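Local structure of extracellular solute-binding protein, family 1 (Trichodesmium erythraeum IMS101, 6G7N) at residues N269-V274 and S281-F286. The protein binds ferric iron and probably serves as the extracellular solute-binding component of an ABC transporter for iron uptake. Residues are numbered along the deposited sequence; the frame is centred on the assembly and turned at random. Where two conformers were deposited one is given.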
loop_
_atom_site.group_PDB
_atom_site.type_symbol
_atom_site.label_atom_id
_atom_site.label_comp_id
_atom_site.label_asym_id
_atom_site.label_seq_id
_atom_site.Cartn_x
_atom_site.Cartn_y
_atom_site.Cartn_z
ATOM N N ASN A 269 -7.801 -2.512 -8.056
ATOM C CA ASN A 269 -8.859 -2.297 -7.079
ATOM C C ASN A 269 -8.449 -1.417 -5.910
ATOM O O ASN A 269 -8.904 -1.618 -4.790
ATOM C CB ASN A 269 -9.434 -3.628 -6.579
ATOM C CG ASN A 269 -9.925 -4.484 -7.706
ATOM O OD1 ASN A 269 -10.800 -4.087 -8.456
ATOM N ND2 ASN A 269 -9.335 -5.666 -7.851
ATOM N N GLU A 270 -7.626 -0.406 -6.207
ATOM C CA GLU A 270 -7.189 0.615 -5.262
ATOM C C GLU A 270 -8.058 1.873 -5.413
ATOM O O GLU A 270 -8.840 2.002 -6.370
ATOM C CB GLU A 270 -5.685 0.902 -5.430
ATOM C CG GLU A 270 -4.854 -0.273 -4.983
ATOM C CD GLU A 270 -3.353 -0.051 -5.071
ATOM O OE1 GLU A 270 -2.852 1.009 -4.586
ATOM O OE2 GLU A 270 -2.641 -0.950 -5.586
ATOM N N TYR A 271 -7.911 2.777 -4.449
ATOM C CA TYR A 271 -8.581 4.069 -4.504
ATOM C C TYR A 271 -7.711 5.058 -5.260
ATOM O O TYR A 271 -6.488 5.026 -5.161
ATOM C CB TYR A 271 -8.809 4.598 -3.082
ATOM C CG TYR A 271 -9.693 3.734 -2.207
ATOM C CD1 TYR A 271 -11.073 3.907 -2.215
ATOM C CD2 TYR A 271 -9.180 2.736 -1.394
ATOM C CE1 TYR A 271 -11.908 3.099 -1.446
ATOM C CE2 TYR A 271 -10.019 1.915 -0.617
ATOM C CZ TYR A 271 -11.375 2.105 -0.655
ATOM O OH TYR A 271 -12.179 1.266 0.121
ATOM N N PRO A 272 -8.321 6.025 -5.954
ATOM C CA PRO A 272 -7.552 7.149 -6.486
ATOM C C PRO A 272 -6.968 7.972 -5.377
ATOM O O PRO A 272 -7.480 7.979 -4.255
ATOM C CB PRO A 272 -8.599 7.998 -7.246
ATOM C CG PRO A 272 -9.764 7.090 -7.401
ATOM C CD PRO A 272 -9.762 6.204 -6.212
ATOM N N VAL A 273 -5.870 8.694 -5.663
ATOM C CA VAL A 273 -5.387 9.720 -4.736
ATOM C C VAL A 273 -6.016 11.091 -4.989
ATOM O O VAL A 273 -6.028 11.922 -4.078
ATOM C CB VAL A 273 -3.849 9.843 -4.698
ATOM C CG1 VAL A 273 -3.216 8.518 -4.342
ATOM C CG2 VAL A 273 -3.293 10.406 -5.988
ATOM N N VAL A 274 -6.517 11.330 -6.212
ATOM C CA VAL A 274 -6.980 12.660 -6.588
ATOM C C VAL A 274 -8.434 12.866 -6.200
ATOM O O VAL A 274 -9.307 12.067 -6.536
ATOM C CB VAL A 274 -6.739 12.902 -8.077
ATOM C CG1 VAL A 274 -7.313 14.250 -8.514
ATOM C CG2 VAL A 274 -5.270 12.812 -8.435
ATOM N N SER A 281 -16.423 0.635 -8.782
ATOM C CA SER A 281 -17.712 0.087 -8.378
ATOM C C SER A 281 -17.601 -0.959 -7.262
ATOM O O SER A 281 -18.435 -0.985 -6.355
ATOM C CB SER A 281 -18.439 -0.502 -9.581
ATOM O OG SER A 281 -18.657 0.507 -10.547
ATOM N N VAL A 282 -16.555 -1.788 -7.298
ATOM C CA VAL A 282 -16.379 -2.830 -6.301
ATOM C C VAL A 282 -16.106 -2.252 -4.904
ATOM O O VAL A 282 -16.362 -2.901 -3.893
ATOM C CB VAL A 282 -15.242 -3.806 -6.723
ATOM C CG1 VAL A 282 -13.872 -3.128 -6.737
ATOM C CG2 VAL A 282 -15.217 -5.058 -5.846
ATOM N N LEU A 283 -15.514 -1.057 -4.834
ATOM C CA LEU A 283 -15.223 -0.424 -3.547
ATOM C C LEU A 283 -16.391 0.361 -2.959
ATOM O O LEU A 283 -16.445 0.536 -1.741
ATOM C CB LEU A 283 -13.993 0.482 -3.680
ATOM C CG LEU A 283 -12.697 -0.231 -4.071
ATOM C CD1 LEU A 283 -11.581 0.766 -4.368
ATOM C CD2 LEU A 283 -12.262 -1.215 -2.998
ATOM N N LYS A 284 -17.313 0.829 -3.791
ATOM C CA LYS A 284 -18.423 1.667 -3.301
ATOM C C LYS A 284 -19.241 1.034 -2.163
ATOM O O LYS A 284 -19.609 1.747 -1.224
ATOM C CB LYS A 284 -19.340 2.130 -4.442
ATOM C CG LYS A 284 -18.715 3.131 -5.413
ATOM C CD LYS A 284 -19.751 3.559 -6.450
ATOM C CE LYS A 284 -19.130 4.163 -7.695
ATOM N NZ LYS A 284 -20.182 4.609 -8.661
ATOM N N PRO A 285 -19.536 -0.288 -2.211
ATOM C CA PRO A 285 -20.365 -0.847 -1.126
ATOM C C PRO A 285 -19.763 -0.751 0.261
ATOM O O PRO A 285 -20.491 -0.784 1.250
ATOM C CB PRO A 285 -20.552 -2.313 -1.546
ATOM C CG PRO A 285 -20.380 -2.299 -3.028
ATOM C CD PRO A 285 -19.340 -1.258 -3.296
ATOM N N PHE A 286 -18.442 -0.636 0.335
ATOM C CA PHE A 286 -17.778 -0.515 1.623
ATOM C C PHE A 286 -17.847 0.884 2.211
ATOM O O PHE A 286 -17.619 1.053 3.411
ATOM C CB PHE A 286 -16.347 -0.992 1.516
ATOM C CG PHE A 286 -16.239 -2.404 1.065
ATOM C CD1 PHE A 286 -16.548 -3.445 1.925
ATOM C CD2 PHE A 286 -15.890 -2.701 -0.235
ATOM C CE1 PHE A 286 -16.478 -4.754 1.512
ATOM C CE2 PHE A 286 -15.815 -4.014 -0.657
ATOM C CZ PHE A 286 -16.099 -5.040 0.229
HETATM O O HOH W 1 -14.795 1.961 -0.008
#
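Leu-283 reaches from the loop 281-286 to the face of the Tyr-271 ring. Its CB already lies near the ring, 4.0 Å from Tyr-271 CE1. CG stands anti to its own carbonyl carbon (chi1 -62°), and Leu-283 CD1 continues the chain anti to CA (chi2 172°), which carries it out over the ring. There Leu-283 CD1 makes a CH-pi contact, 3.8 Å from the Tyr-271 centroid and 13° off the ring normal. The same methyl touches two backbone carbonyls, Asn-269 O and Glu-270 O, each at 3.6 Å from Leu-283 CD1. Leu-283 CD2 lies between Asn-269 O and the phenol end, 4.0 Å from Tyr-271 OH. No direct hydrogen bond joins the segments. Instead a water in the ring plane bridges them: it accepts from Tyr-271 OH at 2.7 Å and donates to Leu-283 O. A phenylalanine in place of Tyr-271 would probably keep the methyl over a ring but leave this water without its donor, weakening the link to Leu-283 O. Beside this pair, Val-282 CG1 meets Asn-269 OD1 at 3.6 Å, while Arg-204 hydrogen-bonds that oxygen. Asn-269, with positive phi, is the C-prime residue of the Schellman motif ending helix 258-266. Glu-270 leaves its backbone away from 281-286; OE1 is hydrogen-bonded to Ser-99 and Ser-234, and OE2 forms a salt bridge with Arg-101, a pocket residue. In this periplasmic binding protein fold, the contact packs the loop onto the turn after helix 258-266 and the start of strand 271-272. Helix 196-204 touches Asn-269, Tyr-271 and Val-282, and strand 271-272 pairs antiparallel with 96-108.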